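Local coordinates for protein polysaccharide Lyase Family 6 (Bacteroides cellulosilyticus, PDB 6QPS) that probably depolymerises alginate as a calcium-binding lyase specific for mannuronic acid, cleaving the glycosidic linkage by beta-elimination, at residues 47-52 / 74-79; 98-103 / 131-136. One frame throughout, in Å; residues are numbered along the deposited sequence.

Contact 1. Residues 47-52 / 74-79; sequences DAVVLK and IVWRAE
Two neighbouring rungs of a right-handed parallel beta-helix meet where strand 48-51 lies beside strand 74-78, Ala-48 paired with Val-75 and Leu-51 with Ala-78. The short axes run 8° apart and approach to 4.6 Å. Five backbone hydrogen bonds alternate between the strands: Val-75 N to Asp-47 O, Val-49 N to Val-75 O, Arg-77 N to Val-49 O, Leu-51 N to Arg-77 O and Glu-79 N to Leu-51 O. The last is nearly straight at its hydrogen (177°), yet its donor stands above the carbonyl plane, where the chain leaves the strand.

On the inward face, Leu-51 CD1 lies 3.3 Å from Trp-76 NE1. With CG anti to the backbone N (chi1 179°), the indole extends into the interior and turns its NE1-CD1 edge to Leu-51 CD1 and the carbonyl Val-49 O. Val-49 CG1 instead lies to one side of the ring plane, 3.8 Å from Trp-76 CD1. Trp-76 NE1 is buried without a polar partner. Leu-38 of helix 31-40 also packs on the indole.

The other face is mixed, with Ala-48, Val-50 and Val-75 beside Arg-77. Val-50 CG2 sits over the centre of the Arg-77 guanidinium, 3.8 Å from Arg-77 NH2, and Val-50 CG1 touches Glu-79 CB at 3.6 Å. Beyond the strands, the bent Lys-52 chain curls back alongside Glu-79, and Lys-52 NZ makes a salt bridge of 3.1 Å to the syn lone pair of Glu-79 OE1. In-register parallel pairing over a stacked apolar interior, here Val-49, Leu-51 and Trp-76, is characteristic of beta-helix coils.

Contact 2. Residues 98-103 / 131-136; sequences YLQLED and RMTRCV
Backbone pairing joins Gln-100 to Arg-131, Leu-101 to Met-132 and Glu-102 to Thr-133 in parallel register, the two short strand axes 14° apart. Arg-131 N binds Leu-99 O, Leu-101 N binds Arg-131 O, and Thr-133 N binds Leu-101 O; a weak bond from Asp-103 N to Thr-133 O follows at the turn beyond.

Ionic contacts concentrate at that turn. Asp-103 and Arg-134 both have positive phi, and Arg-134 grips the Asp-103 carboxylate side-on with two nitrogens: Arg-134 NE lies 2.9 Å from Asp-103 OD1, and Arg-134 NH2 lies 3.0 Å from Asp-103 OD2. Both oxygens lie near the guanidinium plane, although the carboxylate is turned 51° from it, so OD2 is met from above its own plane. A bend at chi3 (-53°) folds Arg-134 back to this position. The same Arg-134 NH2 makes a weak, bent hydrogen bond, part of a salt bridge, to Glu-102 OE1 at 3.2 Å, completing a three-residue network. Trp-452 adds a weak hydrogen bond to Asp-103 OD1.

Polar side chains form a row along this face. Gln-100 NE2 donates to Glu-102 OE2 on its anti side at 2.6 Å. The Gln-100 and Arg-131 chains lie side by side, Gln-100 OE1 3.7 Å from Arg-131 CD, and one water links Gln-100 OE1 to Arg-131 NH1. Another water accepts from Arg-134 NH1 and donates weakly to Glu-102 OE2. Asp-167 takes Arg-131 NE in a salt bridge and also receives Thr-133 OG1.

Apolar contact is lighter: Thr-133 CG2 lies over one face of the Arg-131 guanidinium, toward its rim, and meets Glu-102 CG at 3.7 Å. In-register parallel pairing with Leu-101 and Met-132 inward is characteristic of successive beta-helix coils.

In the fold
Contact 1 closes before contact 2 opens along the chain, and their centres lie 10 Å apart. Strands 74-78 and 99-111 are direct neighbours, so the order across this side of the beta-helix is 48-51, 74-78, 99-111, 131-138. Probable hydrogen bonds from Gln-100 N to Ile-74 O and from Trp-76 N to Gln-100 O, each 2.8 Å, join the two contacts. Trp-76 also packs on Leu-101, continuing the interior stack, while Arg-77 touches Glu-102 on the other face. Contact 1 lies farther out, about 29 Å from the chain centre against about 19 Å for contact 2. Both belong to the N-terminal coils, away from the calcium site.

Contact 1. Residues 47-52 / 74-79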
ATOM      1  N   ASP A  47      20.732 -22.764   8.797  1.00 16.87           N
ATOM      2  CA  ASP A  47      20.714 -22.653  10.246  1.00 16.78           C
ATOM      3  C   ASP A  47      19.465 -21.887  10.686  1.00 14.78           C
ATOM      4  O   ASP A  47      18.883 -21.112   9.920  1.00 15.07           O
ATOM      5  CB  ASP A  47      21.914 -21.853  10.764  1.00 15.68           C
ATOM      6  CG  ASP A  47      23.228 -22.613  10.702  1.00 21.20           C
ATOM      7  OD1 ASP A  47      23.248 -23.815  10.361  1.00 21.27           O
ATOM      8  OD2 ASP A  47      24.265 -21.983  11.006  1.00 20.72           O
ATOM      9  N   ALA A  48      19.071 -22.093  11.941  1.00 16.67           N
ATOM     10  CA  ALA A  48      17.935 -21.383  12.513  1.00 15.89           C
ATOM     11  C   ALA A  48      18.285 -20.881  13.905  1.00 13.83           C
ATOM     12  O   ALA A  48      18.929 -21.585  14.687  1.00 16.62           O
ATOM     13  CB  ALA A  48      16.683 -22.282  12.577  1.00 18.21           C
ATOM     14  N   VAL A  49      17.860 -19.656  14.198  1.00 13.98           N
ATOM     15  CA  VAL A  49      17.860 -19.085  15.545  1.00 14.62           C
ATOM     16  C   VAL A  49      16.425 -19.175  16.049  1.00 14.19           C
ATOM     17  O   VAL A  49      15.525 -18.577  15.461  1.00 14.10           O
ATOM     18  CB  VAL A  49      18.355 -17.630  15.526  1.00 15.27           C
ATOM     19  CG1 VAL A  49      18.164 -16.979  16.883  1.00 14.31           C
ATOM     20  CG2 VAL A  49      19.835 -17.579  15.081  1.00 16.78           C
ATOM     21  N   VAL A  50      16.214 -19.934  17.121  1.00 15.41           N
ATOM     22  CA  VAL A  50      14.885 -20.352  17.569  1.00 15.76           C
ATOM     23  C   VAL A  50      14.648 -19.816  18.973  1.00 15.55           C
ATOM     24  O   VAL A  50      15.438 -20.086  19.886  1.00 16.57           O
ATOM     25  CB  VAL A  50      14.772 -21.887  17.585  1.00 17.10           C
ATOM     26  CG1 VAL A  50      13.385 -22.330  18.045  1.00 20.59           C
ATOM     27  CG2 VAL A  50      15.121 -22.486  16.221  1.00 19.18           C
ATOM     28  N   LEU A  51      13.550 -19.083  19.148  1.00 15.75           N
ATOM     29  CA  LEU A  51      13.220 -18.445  20.422  1.00 16.61           C
ATOM     30  C   LEU A  51      12.135 -19.240  21.146  1.00 16.27           C
ATOM     31  O   LEU A  51      11.021 -19.396  20.635  1.00 16.98           O
ATOM     32  CB  LEU A  51      12.754 -17.009  20.173  1.00 15.59           C
ATOM     33  CG  LEU A  51      13.855 -15.959  19.988  1.00 17.33           C
ATOM     34  CD1 LEU A  51      14.861 -16.379  18.935  1.00 20.13           C
ATOM     35  CD2 LEU A  51      13.238 -14.606  19.667  1.00 15.27           C
ATOM     36  N   LYS A  52      12.459 -19.718  22.341  1.00 15.88           N
ATOM     37  CA  LYS A  52      11.486 -20.380  23.201  1.00 16.45           C
ATOM     38  C   LYS A  52      10.402 -19.397  23.643  1.00 17.10           C
ATOM     39  O   LYS A  52      10.569 -18.170  23.584  1.00 17.18           O
ATOM     40  CB  LYS A  52      12.196 -21.001  24.407  1.00 18.16           C
ATOM     41  CG  LYS A  52      13.225 -22.070  24.013  1.00 21.14           C
ATOM     42  CD  LYS A  52      13.705 -22.882  25.216  1.00 28.24           C
ATOM     43  CE  LYS A  52      12.657 -23.897  25.648  1.00 32.21           C
ATOM     44  NZ  LYS A  52      12.435 -24.946  24.608  1.00 32.18           N
ATOM     45  N   ILE A  74      18.753 -18.597   5.979  1.00 12.75           N
ATOM     46  CA  ILE A  74      19.029 -18.533   7.419  1.00 13.39           C
ATOM     47  C   ILE A  74      17.786 -17.955   8.092  1.00 11.66           C
ATOM     48  O   ILE A  74      17.291 -16.902   7.672  1.00 11.94           O
ATOM     49  CB  ILE A  74      20.266 -17.654   7.697  1.00 12.62           C
ATOM     50  CG1 ILE A  74      21.500 -18.240   7.001  1.00 15.26           C
ATOM     51  CG2 ILE A  74      20.515 -17.523   9.185  1.00 12.24           C
ATOM     52  CD1 ILE A  74      22.730 -17.307   6.993  1.00 15.83           C
ATOM     53  N   VAL A  75      17.272 -18.631   9.124  1.00 12.43           N
ATOM     54  CA  VAL A  75      15.943 -18.341   9.660  1.00 11.23           C
ATOM     55  C   VAL A  75      16.024 -17.908  11.118  1.00 11.57           C
ATOM     56  O   VAL A  75      16.749 -18.512  11.913  1.00 14.05           O
ATOM     57  CB  VAL A  75      15.032 -19.585   9.539  1.00 13.69           C
ATOM     58  CG1 VAL A  75      13.655 -19.321  10.161  1.00 14.97           C
ATOM     59  CG2 VAL A  75      14.901 -20.031   8.077  1.00 15.04           C
ATOM     60  N   TRP A  76      15.271 -16.864  11.461  1.00 12.67           N
ATOM     61  CA  TRP A  76      15.079 -16.411  12.837  1.00 12.41           C
ATOM     62  C   TRP A  76      13.593 -16.573  13.113  1.00 11.32           C
ATOM     63  O   TRP A  76      12.775 -15.967  12.419  1.00 12.01           O
ATOM     64  CB  TRP A  76      15.516 -14.950  12.965  1.00 11.08           C
ATOM     65  CG  TRP A  76      15.346 -14.345  14.343  1.00 11.80           C
ATOM     66  CD1 TRP A  76      15.234 -15.005  15.529  1.00 14.71           C
ATOM     67  CD2 TRP A  76      15.261 -12.948  14.648  1.00 12.04           C
ATOM     68  NE1 TRP A  76      15.082 -14.098  16.563  1.00 15.90           N
ATOM     69  CE2 TRP A  76      15.113 -12.830  16.041  1.00 13.95           C
ATOM     70  CE3 TRP A  76      15.341 -11.780  13.877  1.00 14.58           C
ATOM     71  CZ2 TRP A  76      15.010 -11.603  16.676  1.00 15.07           C
ATOM     72  CZ3 TRP A  76      15.232 -10.561  14.520  1.00 17.87           C
ATOM     73  CH2 TRP A  76      15.070 -10.488  15.903  1.00 16.36           C
ATOM     74  N   ARG A  77      13.235 -17.425  14.073  1.00 12.66           N
ATOM     75  CA  ARG A  77      11.838 -17.798  14.243  1.00 13.02           C
ATOM     76  C   ARG A  77      11.510 -18.138  15.692  1.00 12.03           C
ATOM     77  O   ARG A  77      12.386 -18.423  16.513  1.00 12.92           O
ATOM     78  CB  ARG A  77      11.480 -19.003  13.357  1.00 12.85           C
ATOM     79  CG  ARG A  77      12.178 -20.320  13.721  1.00 15.69           C
ATOM     80  CD  ARG A  77      11.683 -21.457  12.813  1.00 19.41           C
ATOM     81  NE  ARG A  77      12.482 -22.667  12.910  1.00 26.53           N
ATOM     82  CZ  ARG A  77      12.308 -23.603  13.837  1.00 31.06           C
ATOM     83  NH1 ARG A  77      11.370 -23.463  14.764  1.00 29.79           N
ATOM     84  NH2 ARG A  77      13.077 -24.682  13.842  1.00 34.66           N
ATOM     85  N   ALA A  78      10.214 -18.120  15.985  1.00 14.36           N
ATOM     86  CA  ALA A  78       9.714 -18.658  17.242  1.00 14.95           C
ATOM     87  C   ALA A  78       9.684 -20.182  17.192  1.00 17.09           C
ATOM     88  O   ALA A  78       9.358 -20.774  16.158  1.00 18.77           O
ATOM     89  CB  ALA A  78       8.294 -18.149  17.489  1.00 18.39           C
ATOM     90  N   GLU A  79       9.986 -20.820  18.333  1.00 15.97           N
ATOM     91  CA  GLU A  79       9.816 -22.266  18.429  1.00 18.00           C
ATOM     92  C   GLU A  79       8.355 -22.649  18.218  1.00 20.82           C
ATOM     93  O   GLU A  79       8.047 -23.615  17.510  1.00 21.01           O
ATOM     94  CB  GLU A  79      10.320 -22.754  19.787  1.00 18.88           C
ATOM     95  CG  GLU A  79      10.252 -24.267  19.971  1.00 21.49           C
ATOM     96  CD  GLU A  79      10.839 -24.719  21.302  1.00 29.77           C
ATOM     97  OE1 GLU A  79      10.384 -24.236  22.354  1.00 34.17           O
ATOM     98  OE2 GLU A  79      11.757 -25.559  21.293  1.00 40.39           O
TER

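Contact 2. Residues 98-103 / 131-136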
ATOM      1  N   TYR A  98      19.347 -14.001   1.574  1.00 10.19           N
ATOM      2  CA  TYR A  98      18.561 -15.175   1.953  1.00 11.00           C
ATOM      3  C   TYR A  98      18.426 -15.332   3.472  1.00 11.69           C
ATOM      4  O   TYR A  98      18.651 -16.407   4.038  1.00 14.44           O
ATOM      5  CB  TYR A  98      19.102 -16.444   1.280  1.00 11.43           C
ATOM      6  CG  TYR A  98      18.942 -16.415  -0.234  1.00 14.28           C
ATOM      7  CD1 TYR A  98      17.745 -16.798  -0.835  1.00 14.23           C
ATOM      8  CD2 TYR A  98      19.984 -16.004  -1.058  1.00 13.98           C
ATOM      9  CE1 TYR A  98      17.603 -16.779  -2.220  1.00 16.91           C
ATOM     10  CE2 TYR A  98      19.834 -15.970  -2.452  1.00 15.60           C
ATOM     11  CZ  TYR A  98      18.636 -16.351  -3.004  1.00 15.77           C
ATOM     12  OH  TYR A  98      18.508 -16.330  -4.388  1.00 20.58           O
ATOM     13  N   LEU A  99      18.004 -14.251   4.127  1.00  9.92           N
ATOM     14  CA  LEU A  99      17.677 -14.237   5.551  1.00 10.52           C
ATOM     15  C   LEU A  99      16.167 -14.151   5.702  1.00 10.88           C
ATOM     16  O   LEU A  99      15.506 -13.467   4.908  1.00 13.47           O
ATOM     17  CB  LEU A  99      18.323 -13.023   6.222  1.00 11.37           C
ATOM     18  CG  LEU A  99      19.813 -12.827   5.957  1.00 10.39           C
ATOM     19  CD1 LEU A  99      20.291 -11.545   6.639  1.00 13.99           C
ATOM     20  CD2 LEU A  99      20.600 -14.023   6.418  1.00 11.80           C
ATOM     21  N   GLN A 100      15.616 -14.863   6.694  1.00  9.82           N
ATOM     22  CA  GLN A 100      14.166 -14.961   6.850  1.00 12.23           C
ATOM     23  C   GLN A 100      13.775 -14.828   8.314  1.00 11.60           C
ATOM     24  O   GLN A 100      14.352 -15.500   9.178  1.00 12.98           O
ATOM     25  CB  GLN A 100      13.722 -16.325   6.314  1.00 14.55           C
ATOM     26  CG  GLN A 100      12.265 -16.546   6.085  1.00 18.52           C
ATOM     27  CD  GLN A 100      12.042 -17.603   4.991  1.00 19.99           C
ATOM     28  OE1 GLN A 100      12.549 -17.471   3.871  1.00 24.17           O
ATOM     29  NE2 GLN A 100      11.307 -18.648   5.324  1.00 26.79           N
ATOM     30  N   LEU A 101      12.799 -13.966   8.578  1.00  9.96           N
ATOM     31  CA  LEU A 101      12.125 -13.890   9.867  1.00 11.50           C
ATOM     32  C   LEU A 101      10.759 -14.542   9.735  1.00 11.26           C
ATOM     33  O   LEU A 101      10.018 -14.233   8.792  1.00 11.81           O
ATOM     34  CB  LEU A 101      11.896 -12.429  10.250  1.00 17.02           C
ATOM     35  CG  LEU A 101      13.084 -11.626  10.777  1.00 26.96           C
ATOM     36  CD1 LEU A 101      14.091 -11.375   9.705  1.00 30.57           C
ATOM     37  CD2 LEU A 101      12.584 -10.312  11.378  1.00 29.82           C
ATOM     38  N   GLU A 102      10.402 -15.385  10.708  1.00 10.59           N
ATOM     39  CA  GLU A 102       9.150 -16.135  10.659  1.00 12.05           C
ATOM     40  C   GLU A 102       8.481 -16.217  12.027  1.00 10.61           C
ATOM     41  O   GLU A 102       9.120 -16.549  13.030  1.00 11.94           O
ATOM     42  CB  GLU A 102       9.352 -17.605  10.227  1.00 17.80           C
ATOM     43  CG  GLU A 102      10.123 -17.860   8.943  1.00 22.47           C
ATOM     44  CD  GLU A 102      10.325 -19.359   8.687  1.00 20.68           C
ATOM     45  OE1 GLU A 102       9.925 -20.192   9.541  1.00 25.83           O
ATOM     46  OE2 GLU A 102      10.915 -19.699   7.646  1.00 30.82           O
ATOM     47  N   ASP A 103       7.162 -16.044  12.051  1.00 11.53           N
ATOM     48  CA  ASP A 103       6.340 -16.408  13.205  1.00 11.07           C
ATOM     49  C   ASP A 103       6.659 -15.598  14.465  1.00 12.21           C
ATOM     50  O   ASP A 103       6.413 -16.071  15.579  1.00 15.26           O
ATOM     51  CB  ASP A 103       6.427 -17.907  13.496  1.00 14.38           C
ATOM     52  CG  ASP A 103       5.743 -18.756  12.425  1.00 16.27           C
ATOM     53  OD1 ASP A 103       4.721 -18.311  11.859  1.00 13.36           O
ATOM     54  OD2 ASP A 103       6.216 -19.886  12.162  1.00 19.62           O
ATOM     55  N   ARG A 131      13.264 -12.108   3.591  1.00  9.97           N
ATOM     56  CA  ARG A 131      11.823 -12.305   3.688  1.00  9.73           C
ATOM     57  C   ARG A 131      11.357 -12.192   5.131  1.00 10.25           C
ATOM     58  O   ARG A 131      12.005 -12.709   6.038  1.00 11.22           O
ATOM     59  CB  ARG A 131      11.455 -13.685   3.150  1.00 10.70           C
ATOM     60  CG  ARG A 131       9.978 -14.029   3.206  1.00 10.33           C
ATOM     61  CD  ARG A 131       9.752 -15.388   2.562  1.00 11.84           C
ATOM     62  NE  ARG A 131       8.354 -15.791   2.614  1.00 10.38           N
ATOM     63  CZ  ARG A 131       7.909 -17.025   2.414  1.00 13.61           C
ATOM     64  NH1 ARG A 131       8.764 -18.007   2.137  1.00 17.71           N
ATOM     65  NH2 ARG A 131       6.617 -17.281   2.485  1.00 12.96           N
ATOM     66  N   MET A 132      10.249 -11.478   5.341  1.00  9.89           N
ATOM     67  CA  MET A 132       9.535 -11.481   6.615  1.00  9.74           C
ATOM     68  C   MET A 132       8.167 -12.099   6.355  1.00  8.90           C
ATOM     69  O   MET A 132       7.392 -11.565   5.555  1.00  9.52           O
ATOM     70  CB  MET A 132       9.418 -10.055   7.164  1.00 12.83           C
ATOM     71  CG  MET A 132       8.566  -9.937   8.389  1.00 12.74           C
ATOM     72  SD  MET A 132       8.134  -8.206   8.788  1.00 23.41           S
ATOM     73  CE  MET A 132       9.721  -7.528   9.119  1.00 28.54           C
ATOM     74  N   THR A 133       7.873 -13.225   7.016  1.00  8.54           N
ATOM     75  CA  THR A 133       6.663 -13.990   6.744  1.00  9.34           C
ATOM     76  C   THR A 133       5.990 -14.417   8.045  1.00 10.26           C
ATOM     77  O   THR A 133       6.654 -14.807   9.015  1.00 10.12           O
ATOM     78  CB  THR A 133       6.958 -15.178   5.813  1.00  9.98           C
ATOM     79  OG1 THR A 133       5.728 -15.790   5.441  1.00 11.29           O
ATOM     80  CG2 THR A 133       7.853 -16.232   6.473  1.00 11.77           C
ATOM     81  N   ARG A 134       4.659 -14.332   8.062  1.00  9.99           N
ATOM     82  CA  ARG A 134       3.867 -14.803   9.199  1.00  9.33           C
ATOM     83  C   ARG A 134       4.278 -14.121  10.499  1.00 11.28           C
ATOM     84  O   ARG A 134       4.248 -14.732  11.569  1.00 11.06           O
ATOM     85  CB  ARG A 134       3.932 -16.324   9.363  1.00 11.90           C
ATOM     86  CG  ARG A 134       3.643 -17.093   8.093  1.00 13.24           C
ATOM     87  CD  ARG A 134       3.549 -18.593   8.344  1.00 15.44           C
ATOM     88  NE  ARG A 134       4.710 -19.140   9.050  1.00 15.11           N
ATOM     89  CZ  ARG A 134       5.776 -19.672   8.469  1.00 17.27           C
ATOM     90  NH1 ARG A 134       5.872 -19.726   7.150  1.00 18.16           N
ATOM     91  NH2 ARG A 134       6.762 -20.149   9.216  1.00 22.00           N
ATOM     92  N   CYS A 135       4.602 -12.834  10.416  1.00  9.33           N
ATOM     93  CA  CYS A 135       4.919 -12.020  11.585  1.00 10.30           C
ATOM     94  C   CYS A 135       3.793 -11.031  11.851  1.00 10.04           C
ATOM     95  O   CYS A 135       3.001 -10.693  10.966  1.00 11.27           O
ATOM     96  CB  CYS A 135       6.236 -11.262  11.384  1.00 10.65           C
ATOM     97  SG  CYS A 135       7.684 -12.341  11.371  1.00 11.75           S
ATOM     98  N   VAL A 136       3.718 -10.571  13.098  1.00 10.20           N
ATOM     99  CA  VAL A 136       2.774  -9.548  13.511  1.00 10.79           C
ATOM    100  C   VAL A 136       3.543  -8.335  14.024  1.00  9.98           C
ATOM    101  O   VAL A 136       4.536  -8.474  14.750  1.00  9.93           O
ATOM    102  CB  VAL A 136       1.849 -10.099  14.617  1.00 11.93           C
ATOM    103  CG1 VAL A 136       1.043  -8.971  15.268  1.00 12.37           C
ATOM    104  CG2 VAL A 136       0.904 -11.181  14.106  1.00 12.37           C
TER
HETATM  105  O   HOH W   1      11.426 -18.372   1.383  1.00 24.60           O
HETATM  106  O   HOH W   2       8.563 -21.201   6.561  1.00 27.17           O